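Local coordinates for transcriptional regulatory protein RcsB (Salmonella typhimurium, PDB 5O8Y) that probably acts as the DNA-binding response regulator of the Rcs signalling system, controlling transcription of numerous genes with or without its partner RcsA, at residues F[55-60]-F[85-90]. Numbering follows the deposited sequence.
With SO4 (sulfate ion), chain R.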
loop_
_atom_site.group_PDB
_atom_site.type_symbol
_atom_site.label_atom_id
_atom_site.label_comp_id
_atom_site.label_asym_id
_atom_site.label_seq_id
_atom_site.Cartn_x
_atom_site.Cartn_y
_atom_site.Cartn_z
ATOM N N THR F 55 -6.738 -10.401 30.071
ATOM C CA THR F 55 -6.972 -8.979 30.235
ATOM C C THR F 55 -8.337 -8.507 29.760
ATOM O O THR F 55 -8.946 -9.077 28.866
ATOM C CB THR F 55 -5.864 -8.128 29.545
ATOM O OG1 THR F 55 -6.045 -6.740 29.853
ATOM C CG2 THR F 55 -5.881 -8.293 28.019
ATOM N N ASP F 56 -8.731 -7.398 30.365
ATOM C CA ASP F 56 -9.953 -6.642 30.123
ATOM C C ASP F 56 -9.779 -5.728 28.912
ATOM O O ASP F 56 -8.659 -5.476 28.491
ATOM C CB ASP F 56 -10.166 -5.722 31.353
ATOM C CG ASP F 56 -11.599 -5.538 31.723
ATOM O OD1 ASP F 56 -12.372 -6.496 31.556
ATOM O OD2 ASP F 56 -11.943 -4.451 32.230
ATOM N N LEU F 57 -10.887 -5.184 28.411
ATOM C CA LEU F 57 -10.859 -4.102 27.419
ATOM C C LEU F 57 -10.957 -2.696 28.021
ATOM O O LEU F 57 -10.412 -1.767 27.448
ATOM C CB LEU F 57 -11.976 -4.277 26.381
ATOM C CG LEU F 57 -11.799 -5.338 25.289
ATOM C CD1 LEU F 57 -13.028 -5.359 24.398
ATOM C CD2 LEU F 57 -10.558 -5.077 24.450
ATOM N N SER F 58 -11.628 -2.528 29.158
ATOM C CA SER F 58 -11.978 -1.179 29.658
ATOM C C SER F 58 -11.073 -0.645 30.775
ATOM O O SER F 58 -11.536 0.103 31.649
ATOM C CB SER F 58 -13.438 -1.157 30.136
ATOM O OG SER F 58 -13.584 -1.833 31.378
ATOM N N MET F 59 -9.792 -1.000 30.746
ATOM C CA MET F 59 -8.874 -0.542 31.790
ATOM C C MET F 59 -8.542 0.931 31.627
ATOM O O MET F 59 -8.383 1.393 30.504
ATOM C CB MET F 59 -7.579 -1.356 31.815
ATOM C CG MET F 59 -7.632 -2.579 32.722
ATOM S SD MET F 59 -5.977 -3.219 33.008
ATOM C CE MET F 59 -5.531 -3.681 31.331
ATOM N N PRO F 60 -8.437 1.669 32.754
ATOM C CA PRO F 60 -7.913 3.033 32.699
ATOM C C PRO F 60 -6.392 3.063 32.515
ATOM O O PRO F 60 -5.718 2.040 32.671
ATOM C CB PRO F 60 -8.301 3.618 34.068
ATOM C CG PRO F 60 -8.357 2.441 34.981
ATOM C CD PRO F 60 -8.818 1.282 34.131
ATOM N N VAL F 85 -8.309 -12.143 25.717
ATOM C CA VAL F 85 -9.159 -11.016 26.064
ATOM C C VAL F 85 -10.412 -11.554 26.762
ATOM O O VAL F 85 -11.184 -12.309 26.176
ATOM C CB VAL F 85 -9.508 -10.144 24.836
ATOM C CG1 VAL F 85 -10.539 -9.082 25.190
ATOM C CG2 VAL F 85 -8.254 -9.467 24.306
ATOM N N LEU F 86 -10.583 -11.149 28.017
ATOM C CA LEU F 86 -11.718 -11.531 28.847
ATOM C C LEU F 86 -12.599 -10.305 29.024
ATOM O O LEU F 86 -12.221 -9.391 29.744
ATOM C CB LEU F 86 -11.214 -12.020 30.207
ATOM C CG LEU F 86 -12.252 -12.458 31.238
ATOM C CD1 LEU F 86 -12.998 -13.689 30.746
ATOM C CD2 LEU F 86 -11.575 -12.723 32.575
ATOM N N THR F 87 -13.771 -10.293 28.389
ATOM C CA THR F 87 -14.597 -9.081 28.318
ATOM C C THR F 87 -16.098 -9.326 28.485
ATOM O O THR F 87 -16.595 -10.426 28.237
ATOM C CB THR F 87 -14.364 -8.330 26.984
ATOM O OG1 THR F 87 -15.040 -7.059 27.009
ATOM C CG2 THR F 87 -14.849 -9.154 25.792
ATOM N N MET F 88 -16.796 -8.273 28.904
ATOM C CA MET F 88 -18.262 -8.232 28.913
ATOM C C MET F 88 -18.836 -7.740 27.585
ATOM O O MET F 88 -20.030 -7.911 27.346
ATOM C CB MET F 88 -18.788 -7.312 30.031
ATOM C CG MET F 88 -19.301 -8.030 31.266
ATOM S SD MET F 88 -20.160 -6.880 32.359
ATOM C CE MET F 88 -18.849 -5.712 32.744
ATOM N N ASN F 89 -18.015 -7.105 26.745
ATOM C CA ASN F 89 -18.506 -6.520 25.494
ATOM C C ASN F 89 -18.979 -7.615 24.539
ATOM O O ASN F 89 -18.200 -8.483 24.155
ATOM C CB ASN F 89 -17.427 -5.668 24.827
ATOM C CG ASN F 89 -18.000 -4.615 23.907
ATOM O OD1 ASN F 89 -18.885 -4.888 23.081
ATOM N ND2 ASN F 89 -17.496 -3.396 24.042
ATOM N N ASN F 90 -20.262 -7.573 24.188
ATOM C CA ASN F 90 -20.877 -8.563 23.301
ATOM C C ASN F 90 -21.132 -8.022 21.884
ATOM O O ASN F 90 -21.768 -8.696 21.069
ATOM C CB ASN F 90 -22.188 -9.064 23.925
ATOM C CG ASN F 90 -21.956 -9.904 25.172
ATOM O OD1 ASN F 90 -21.646 -11.096 25.087
ATOM N ND2 ASN F 90 -22.130 -9.293 26.336
HETATM S S SO4 R . -14.866 -5.229 30.007
HETATM O O1 SO4 R . -14.939 -6.114 31.176
HETATM O O2 SO4 R . -14.639 -3.856 30.469
HETATM O O3 SO4 R . -13.783 -5.643 29.080
HETATM O O4 SO4 R . -16.165 -5.289 29.307
#
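The predicted phosphorylation site of the receiver domain lies where Asp56 and Leu57, just past the end of strand 52-55, face Leu86 and Thr87 at the end of the neighbouring parallel strand 82-87. The last bond joining them runs from Leu86 N to Thr55 O (2.8 Å, 162° at the hydrogen); beyond it the chains part around a sulfate, probably from the crystallisation liquor. Sulfate O3 accepts hydrogen bonds from Leu57 N (3.0 Å) and Thr87 OG1 (2.8 Å), so a single oxygen bridges both segments. Met88 N reaches O4 at 3.1 Å. Thr87 suits its place because a hydroxyl can give and accept at once: with OG1 anti to the backbone N (chi1 -172°), it donates to the sulfate while accepting from Asn89 N in an ST turn. Next to the anion, Leu57 rests its CG on Val85 CG1 (4.0 Å), the two side chains crossing nearly at right angles, while its CD1 lies against Thr87 OG1. Asp56, the predicted phosphoryl acceptor, is salt-bridged through OD1 to Lys109, which also binds the sulfate. An anion cradled by backbone N-H groups, threonine and lysine beside the aspartate is consistent with the phosphoryl pocket of CheY-like receiver domains.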